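Side-chain contacts in AxyAgu115A (Amphibacillus xylanus NBRC 15112, PDB 6NPS), which probably acts as a family 115 alpha-glucuronidase, a hydrolase that removes glucuronic acid groups from the xylan of hemicellulose: residues 469-473 with 474-478; 431-434 with 435-439; 544-547 with 548-551. The protein carries 3 engineered substitutions. One frame throughout, in Å; residues are numbered along the deposited sequence.

Contact 1 (469-473 with 474-478). With GOL (glycerol), chain G.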
loop_
_atom_site.group_PDB
_atom_site.type_symbol
_atom_site.label_atom_id
_atom_site.label_comp_id
_atom_site.label_asym_id
_atom_site.label_seq_id
_atom_site.Cartn_x
_atom_site.Cartn_y
_atom_site.Cartn_z
ATOM N N TYR A 469 39.369 -22.492 -20.814
ATOM C CA TYR A 469 40.704 -22.797 -21.313
ATOM C C TYR A 469 41.315 -24.003 -20.609
ATOM O O TYR A 469 41.914 -24.858 -21.264
ATOM C CB TYR A 469 41.586 -21.560 -21.163
ATOM C CG TYR A 469 43.034 -21.757 -21.579
ATOM C CD1 TYR A 469 43.403 -21.780 -22.932
ATOM C CD2 TYR A 469 44.035 -21.921 -20.619
ATOM C CE1 TYR A 469 44.740 -21.970 -23.308
ATOM C CE2 TYR A 469 45.381 -22.106 -20.992
ATOM C CZ TYR A 469 45.713 -22.124 -22.334
ATOM O OH TYR A 469 47.026 -22.298 -22.683
ATOM N N ASP A 470 41.182 -24.103 -19.279
ATOM C CA ASP A 470 41.839 -25.170 -18.479
ATOM C C ASP A 470 40.815 -25.751 -17.510
ATOM O O ASP A 470 40.741 -25.393 -16.325
ATOM C CB ASP A 470 43.078 -24.641 -17.739
ATOM C CG ASP A 470 43.965 -25.765 -17.163
ATOM O OD1 ASP A 470 43.520 -26.932 -17.071
ATOM O OD2 ASP A 470 45.116 -25.454 -16.787
ATOM N N PHE A 471 39.992 -26.654 -18.033
ATOM C CA PHE A 471 38.921 -27.194 -17.206
ATOM C C PHE A 471 39.477 -28.119 -16.123
ATOM O O PHE A 471 38.876 -28.267 -15.055
ATOM C CB PHE A 471 37.912 -27.915 -18.105
ATOM C CG PHE A 471 36.636 -28.220 -17.433
ATOM C CD1 PHE A 471 35.646 -27.246 -17.341
ATOM C CD2 PHE A 471 36.427 -29.472 -16.857
ATOM C CE1 PHE A 471 34.446 -27.518 -16.699
ATOM C CE2 PHE A 471 35.231 -29.768 -16.202
ATOM C CZ PHE A 471 34.253 -28.805 -16.116
ATOM N N ASP A 472 40.623 -28.743 -16.368
ATOM C CA ASP A 472 41.177 -29.624 -15.347
ATOM C C ASP A 472 41.638 -28.841 -14.125
ATOM O O ASP A 472 41.520 -29.339 -12.995
ATOM C CB ASP A 472 42.306 -30.455 -15.930
ATOM C CG ASP A 472 41.809 -31.382 -17.042
ATOM O OD1 ASP A 472 40.631 -31.811 -16.981
ATOM O OD2 ASP A 472 42.583 -31.665 -17.983
ATOM N N LYS A 473 42.112 -27.601 -14.312
ATOM C CA LYS A 473 42.496 -26.790 -13.159
ATOM C C LYS A 473 41.283 -26.224 -12.417
ATOM O O LYS A 473 41.289 -26.163 -11.172
ATOM C CB LYS A 473 43.415 -25.649 -13.595
ATOM C CG LYS A 473 44.094 -24.971 -12.408
ATOM C CD LYS A 473 44.724 -23.628 -12.766
ATOM C CE LYS A 473 45.600 -23.736 -14.007
ATOM N NZ LYS A 473 46.050 -22.393 -14.502
ATOM N N TRP A 474 40.270 -25.708 -13.142
ATOM C CA TRP A 474 39.234 -24.932 -12.470
ATOM C C TRP A 474 37.866 -25.591 -12.493
ATOM O O TRP A 474 36.944 -25.072 -11.856
ATOM C CB TRP A 474 39.128 -23.522 -13.063
ATOM C CG TRP A 474 40.385 -22.707 -12.861
ATOM C CD1 TRP A 474 41.257 -22.303 -13.815
ATOM C CD2 TRP A 474 40.882 -22.214 -11.620
ATOM N NE1 TRP A 474 42.274 -21.580 -13.245
ATOM C CE2 TRP A 474 42.078 -21.527 -11.895
ATOM C CE3 TRP A 474 40.448 -22.313 -10.295
ATOM C CZ2 TRP A 474 42.857 -20.926 -10.892
ATOM C CZ3 TRP A 474 41.215 -21.704 -9.284
ATOM C CH2 TRP A 474 42.405 -21.025 -9.595
ATOM N N GLY A 475 37.714 -26.728 -13.171
ATOM C CA GLY A 475 36.393 -27.294 -13.329
ATOM C C GLY A 475 35.893 -28.288 -12.298
ATOM O O GLY A 475 36.086 -28.134 -11.075
ATOM N N THR A 476 35.214 -29.324 -12.805
ATOM C CA THR A 476 34.508 -30.246 -11.916
ATOM C C THR A 476 35.422 -30.829 -10.844
ATOM O O THR A 476 34.991 -30.994 -9.701
ATOM C CB THR A 476 33.844 -31.382 -12.709
ATOM O OG1 THR A 476 33.236 -30.855 -13.882
ATOM C CG2 THR A 476 32.795 -32.122 -11.846
ATOM N N ASN A 477 36.676 -31.138 -11.172
ATOM C CA ASN A 477 37.564 -31.737 -10.170
ATOM C C ASN A 477 38.057 -30.722 -9.149
ATOM O O ASN A 477 38.697 -31.113 -8.168
ATOM C CB ASN A 477 38.770 -32.420 -10.845
ATOM C CG ASN A 477 39.492 -33.435 -9.926
ATOM O OD1 ASN A 477 38.885 -34.062 -9.046
ATOM N ND2 ASN A 477 40.797 -33.602 -10.149
ATOM N N ALA A 478 37.773 -29.438 -9.342
ATOM C CA ALA A 478 38.220 -28.404 -8.430
ATOM C C ALA A 478 37.025 -27.781 -7.721
ATOM O O ALA A 478 36.739 -26.595 -7.894
ATOM C CB ALA A 478 39.000 -27.335 -9.198
HETATM C C1 GOL G . 44.964 -19.324 -15.422
HETATM O O1 GOL G . 44.493 -20.073 -14.341
HETATM C C2 GOL G . 45.356 -17.891 -14.915
HETATM O O2 GOL G . 44.252 -17.111 -14.550
HETATM C C3 GOL G . 46.184 -17.266 -16.080
HETATM O O3 GOL G . 46.279 -15.901 -15.848
HETATM O O HOH W 1 37.915 -30.901 -13.808
HETATM O O HOH W 2 41.246 -32.148 -12.884
#

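Contact 2 (431-434 with 435-439)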
loop_
_atom_site.group_PDB
_atom_site.type_symbol
_atom_site.label_atom_id
_atom_site.label_comp_id
_atom_site.label_asym_id
_atom_site.label_seq_id
_atom_site.Cartn_x
_atom_site.Cartn_y
_atom_site.Cartn_z
ATOM N N ILE A 431 28.295 -19.611 -11.381
ATOM C CA ILE A 431 28.878 -19.826 -12.714
ATOM C C ILE A 431 29.603 -21.154 -12.764
ATOM O O ILE A 431 29.497 -21.898 -13.754
ATOM C CB ILE A 431 29.823 -18.672 -13.104
ATOM C CG1 ILE A 431 29.061 -17.355 -13.147
ATOM C CG2 ILE A 431 30.440 -18.906 -14.490
ATOM C CD1 ILE A 431 30.012 -16.135 -13.187
ATOM N N TRP A 432 30.410 -21.450 -11.721
ATOM C CA TRP A 432 31.135 -22.716 -11.692
ATOM C C TRP A 432 30.161 -23.888 -11.731
ATOM O O TRP A 432 30.343 -24.833 -12.506
ATOM C CB TRP A 432 32.044 -22.794 -10.455
ATOM C CG TRP A 432 32.760 -24.094 -10.322
ATOM C CD1 TRP A 432 34.018 -24.374 -10.768
ATOM C CD2 TRP A 432 32.262 -25.303 -9.735
ATOM N NE1 TRP A 432 34.337 -25.668 -10.493
ATOM C CE2 TRP A 432 33.285 -26.262 -9.843
ATOM C CE3 TRP A 432 31.063 -25.663 -9.115
ATOM C CZ2 TRP A 432 33.140 -27.568 -9.373
ATOM C CZ3 TRP A 432 30.924 -26.966 -8.646
ATOM C CH2 TRP A 432 31.956 -27.891 -8.766
ATOM N N GLU A 433 29.102 -23.832 -10.911
ATOM C CA GLU A 433 28.181 -24.961 -10.833
ATOM C C GLU A 433 27.470 -25.188 -12.168
ATOM O O GLU A 433 27.284 -26.325 -12.602
ATOM C CB GLU A 433 27.160 -24.725 -9.716
ATOM C CG GLU A 433 26.227 -25.899 -9.456
ATOM C CD GLU A 433 24.842 -25.672 -10.069
ATOM O OE1 GLU A 433 24.498 -24.493 -10.336
ATOM O OE2 GLU A 433 24.098 -26.661 -10.273
ATOM N N GLN A 434 27.002 -24.125 -12.789
ATOM C CA GLN A 434 26.272 -24.293 -14.044
ATOM C C GLN A 434 27.215 -24.704 -15.177
ATOM O O GLN A 434 26.923 -25.633 -15.946
ATOM C CB GLN A 434 25.540 -22.993 -14.389
ATOM C CG GLN A 434 24.441 -22.610 -13.419
ATOM C CD GLN A 434 23.287 -23.585 -13.474
ATOM O OE1 GLN A 434 22.648 -23.741 -14.495
ATOM N NE2 GLN A 434 23.027 -24.261 -12.362
ATOM N N MET A 435 28.329 -23.982 -15.344
ATOM C CA MET A 435 29.183 -24.280 -16.498
ATOM C C MET A 435 29.933 -25.591 -16.338
ATOM O O MET A 435 30.170 -26.265 -17.340
ATOM C CB MET A 435 30.171 -23.135 -16.765
ATOM C CG MET A 435 29.514 -21.845 -17.352
ATOM S SD MET A 435 28.310 -22.092 -18.671
ATOM C CE MET A 435 29.380 -22.748 -20.020
ATOM N N THR A 436 30.273 -26.029 -15.100
ATOM C CA THR A 436 30.843 -27.370 -15.014
ATOM C C THR A 436 29.805 -28.440 -15.292
ATOM O O THR A 436 30.149 -29.498 -15.828
ATOM C CB THR A 436 31.501 -27.650 -13.653
ATOM O OG1 THR A 436 30.535 -27.500 -12.590
ATOM C CG2 THR A 436 32.670 -26.693 -13.444
ATOM N N MET A 437 28.545 -28.208 -14.920
ATOM C CA MET A 437 27.517 -29.175 -15.279
ATOM C C MET A 437 27.368 -29.296 -16.800
ATOM O O MET A 437 27.178 -30.402 -17.333
ATOM C CB MET A 437 26.198 -28.770 -14.652
ATOM C CG MET A 437 25.168 -29.842 -14.760
ATOM S SD MET A 437 23.718 -29.353 -13.842
ATOM C CE MET A 437 22.669 -30.773 -14.064
ATOM N N ALA A 438 27.434 -28.175 -17.514
ATOM C CA ALA A 438 27.345 -28.223 -18.978
ATOM C C ALA A 438 28.492 -29.036 -19.566
ATOM O O ALA A 438 28.288 -29.876 -20.458
ATOM C CB ALA A 438 27.357 -26.807 -19.529
ATOM N N TYR A 439 29.705 -28.862 -19.024
ATOM C CA TYR A 439 30.832 -29.681 -19.469
ATOM C C TYR A 439 30.618 -31.152 -19.144
ATOM O O TYR A 439 30.912 -32.030 -19.961
ATOM C CB TYR A 439 32.115 -29.167 -18.816
ATOM C CG TYR A 439 33.384 -29.721 -19.398
ATOM C CD1 TYR A 439 33.867 -30.962 -19.002
ATOM C CD2 TYR A 439 34.111 -28.997 -20.337
ATOM C CE1 TYR A 439 35.069 -31.477 -19.530
ATOM C CE2 TYR A 439 35.286 -29.493 -20.860
ATOM C CZ TYR A 439 35.758 -30.733 -20.454
ATOM O OH TYR A 439 36.932 -31.219 -20.969
#

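Contact 3 (544-547 with 548-551)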
loop_
_atom_site.group_PDB
_atom_site.type_symbol
_atom_site.label_atom_id
_atom_site.label_comp_id
_atom_site.label_asym_id
_atom_site.label_seq_id
_atom_site.Cartn_x
_atom_site.Cartn_y
_atom_site.Cartn_z
ATOM N N ARG A 544 26.033 -5.908 7.169
ATOM C CA ARG A 544 27.025 -6.407 6.203
ATOM C C ARG A 544 27.419 -5.341 5.187
ATOM O O ARG A 544 28.602 -5.162 4.880
ATOM C CB ARG A 544 26.475 -7.636 5.473
ATOM C CG ARG A 544 26.683 -8.950 6.219
ATOM C CD ARG A 544 25.770 -10.054 5.717
ATOM N NE ARG A 544 26.179 -10.562 4.406
ATOM C CZ ARG A 544 25.335 -11.071 3.508
ATOM N NH1 ARG A 544 24.040 -11.137 3.784
ATOM N NH2 ARG A 544 25.784 -11.516 2.343
ATOM N N ILE A 545 26.427 -4.659 4.607
ATOM C CA ILE A 545 26.692 -3.600 3.647
ATOM C C ILE A 545 27.519 -2.496 4.274
ATOM O O ILE A 545 28.473 -1.996 3.663
ATOM C CB ILE A 545 25.363 -3.048 3.086
ATOM C CG1 ILE A 545 24.732 -4.088 2.175
ATOM C CG2 ILE A 545 25.597 -1.696 2.397
ATOM C CD1 ILE A 545 23.276 -3.728 1.704
ATOM N N ASP A 546 27.154 -2.069 5.494
ATOM C CA ASP A 546 27.941 -1.012 6.119
ATOM C C ASP A 546 29.365 -1.486 6.393
ATOM O O ASP A 546 30.312 -0.711 6.251
ATOM C CB ASP A 546 27.250 -0.510 7.394
ATOM C CG ASP A 546 25.968 0.318 7.086
ATOM O OD1 ASP A 546 25.122 0.442 8.001
ATOM O OD2 ASP A 546 25.784 0.835 5.944
ATOM N N HIS A 547 29.552 -2.756 6.722
ATOM C CA HIS A 547 30.913 -3.246 6.908
ATOM C C HIS A 547 31.693 -3.180 5.589
ATOM O O HIS A 547 32.834 -2.691 5.544
ATOM C CB HIS A 547 30.874 -4.684 7.436
ATOM C CG HIS A 547 32.208 -5.353 7.451
ATOM N ND1 HIS A 547 33.242 -4.913 8.241
ATOM C CD2 HIS A 547 32.694 -6.406 6.745
ATOM C CE1 HIS A 547 34.306 -5.666 8.028
ATOM N NE2 HIS A 547 33.999 -6.582 7.124
ATOM N N LEU A 548 31.080 -3.653 4.496
ATOM C CA LEU A 548 31.760 -3.663 3.186
ATOM C C LEU A 548 32.023 -2.244 2.653
ATOM O O LEU A 548 33.123 -1.961 2.164
ATOM C CB LEU A 548 30.917 -4.480 2.177
ATOM C CG LEU A 548 30.798 -5.973 2.565
ATOM C CD1 LEU A 548 29.783 -6.704 1.723
ATOM C CD2 LEU A 548 32.159 -6.680 2.539
ATOM N N LEU A 549 31.022 -1.341 2.693
ATOM C CA LEU A 549 31.277 0.054 2.309
ATOM C C LEU A 549 32.443 0.646 3.102
ATOM O O LEU A 549 33.286 1.365 2.542
ATOM C CB LEU A 549 30.023 0.912 2.504
ATOM C CG LEU A 549 28.830 0.509 1.631
ATOM C CD1 LEU A 549 27.571 1.298 2.015
ATOM C CD2 LEU A 549 29.138 0.664 0.144
ATOM N N GLY A 550 32.529 0.334 4.406
ATOM C CA GLY A 550 33.656 0.808 5.183
ATOM C C GLY A 550 34.989 0.329 4.640
ATOM O O GLY A 550 35.951 1.104 4.568
ATOM N N LEU A 551 35.082 -0.963 4.271
ATOM C CA LEU A 551 36.328 -1.461 3.690
ATOM C C LEU A 551 36.623 -0.782 2.352
ATOM O O LEU A 551 37.776 -0.452 2.051
ATOM C CB LEU A 551 36.274 -2.985 3.474
ATOM C CG LEU A 551 36.108 -3.929 4.659
ATOM C CD1 LEU A 551 36.099 -5.387 4.178
ATOM C CD2 LEU A 551 37.206 -3.678 5.706
#

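Contact 1 (469-473 with 474-478)
Lys473 lies alongside the indole of Trp474 in an N-capped single-turn helix, 471-474, which follows helix 458-469 in the glycosyl hydrolase family 115 region, a TIM barrel. CB of Lys473 lies beside the backbone N of Trp474, at 3.2 Å. CG is swung away from the lysine's own backbone N (chi1 -167°) and rests over the five-membered ring of Trp474, a CH-pi contact with CG 4.0 Å from the ring centroid. Next, Lys473 CD sits 3.2 Å from Trp474 NE1, over the same face but offset toward the rim. A bend at chi3 carries CE past the ring, and Lys473 NZ reaches O1 of a glycerol, probably from the crystallisation liquor, at 2.8 Å. A lysine suits this place because its methylenes cover the ring while its ammonium can pair, in a long salt bridge, with Asp470 OD2. Asp470 is also the N-cap: its OD1 accepts from Lys473 N at 3.2 Å, met from above the carboxylate plane.

Trp474 NE1 donates to the same glycerol O1 (2.9 Å, nearly straight at 167°), in the ring plane. The glycerol is also hydrogen-bonded to Asp466 and Gln492. Replacing Trp474 by an alanine is likely to leave the lysine methylenes without their flat support and Tyr485 without its edge-to-face partner.

Where the helix ends, Gly475 has no side chain, and a CB there would clash with Phe471 O. Thr476 OG1, bonded to Asp440, stands at the edge of the Phe471 ring, while Gly475 CA lies over one ring face, 3.8 Å from the Phe471 centroid.

Contact 2 (431-434 with 435-439)
Ile431 meets Met435 one turn further along helix 428-440, the crossover helix of a beta-alpha-beta unit that joins strands 405-410 and 446-450 of the TIM barrel. Ile431 CG2 stands 4.2 Å from Met435 CG, and both apolar chains belong to a buried side: Ile431 packs on Pro460, while the bent, flexible chain of Met435 fills the space between helix 458-469 and the barrel strands, touching Phe464, Met407 and Trp447.

Trp432 follows: CG lies anti to the backbone N (chi1 177°), and with chi2 near 94° one face is turned to Thr436. The methyl CG2 of Thr436 sits over the five-membered ring, 3.6 Å from its centroid, in a CH-pi contact. A beta-branched threonine suits the spot, since its methyl serves the ring while its hydroxyl serves the backbone. Trp432 O is gripped twice, by Thr436 OG1 at 2.7 Å and Thr436 N at 2.9 Å, from opposite faces of the carbonyl plane. The indole N-H, the part of the ring nearest the methyl, makes weak hydrogen bonds to the carbonyls of Trp474 and Gly475.

Glu433 points to a different side of the helix, toward the C-terminal part of the chain. Its OE2 forms a salt bridge with Lys831 and its OE1 accepts from Tyr823, so the buried carboxylate is well provided for. The extended chain of Met437 adds apolar contacts there with Thr835 and Pro937.

Gln434 ends the segment. Its OE1 accepts from Leu390 N, and a bend at chi2 folds the chain back to bring NE2 to Glu433 OE1. Each end of the amide thus has a hydrogen-bond partner. Gln434 NE2 meets Glu433 OE1 on the syn side but tilted out of the carboxylate plane, the 2.5 Å between them probably an underestimate.

Contact 3 (544-547 with 548-551)
The imidazole of His547 carries Leu551 over one of its faces: Leu551 CG stands 4.1 Å above the ring plane, offset toward the rim, and Leu551 CD1 comes 3.8 Å from His547 NE2. The two residues are four apart in the long helix 537-558, and the ring reaches its neighbour because CG of His547 points away from its own backbone N (chi1 171°), leaning toward the next turn. NE2 is hydrogen-bonded to Glu508 OE1, so the imidazole is anchored at one nitrogen and flanked by a leucine on a face; the nearby carboxylate would probably favour a protonated ring. Histidine suits such a border position, with a flat surface for packing and a polar rim for a bond. The second flat group, the Asp546 carboxylate, only grazes Leu549, its OD2 lying 4.3 Å from Leu549 CD1, and has a long, weak ion pair with Lys583.

One further side-chain pair follows the same four-residue spacing. Ile545 and Leu549 lie side by side, with Ile545 CG2 3.6 Å from Leu549 CD1, and beneath them Leu549 N donates to Ile545 O at 2.8 Å in a nearly straight bond (174°). Leu548 instead lays its CG against Arg544 O, at 3.3 Å.

The apolar residues fix this helix between two others among the helices after the last barrel strand along the chain, 446-450. Ile545 and Leu548 pack on Leu579 of helix 564-596, with Ile545 also touching Leu586, whereas Leu551 rests on Leu509 of helix 500-519, the helix that also supplies the glutamate partner of His547.

Overall arrangement
Contacts 1 and 2 share one neighbourhood of the barrel region, their centres 10 Å apart, and they touch: the Phe471 ring stacks with Tyr439, and Thr476 packs on Thr436. Contact 3 stands apart, its nearest atoms about 21 Å from contact 1 and 16 Å from contact 2, on helix 537-558, away from both. Contact 2 is wholly buried, so its polar groups are satisfied by protein partners. Contact 1 is half buried; its lysine end meets glycerol, and waters bridge backbone carbonyls to Asn477. Contact 3 is amphipathic, with aliphatic residues toward neighbouring helices and charged ones outward. Methylene or methyl groups on an indole recur in contacts 1 and 2, whereas contact 3 sets leucine on imidazole.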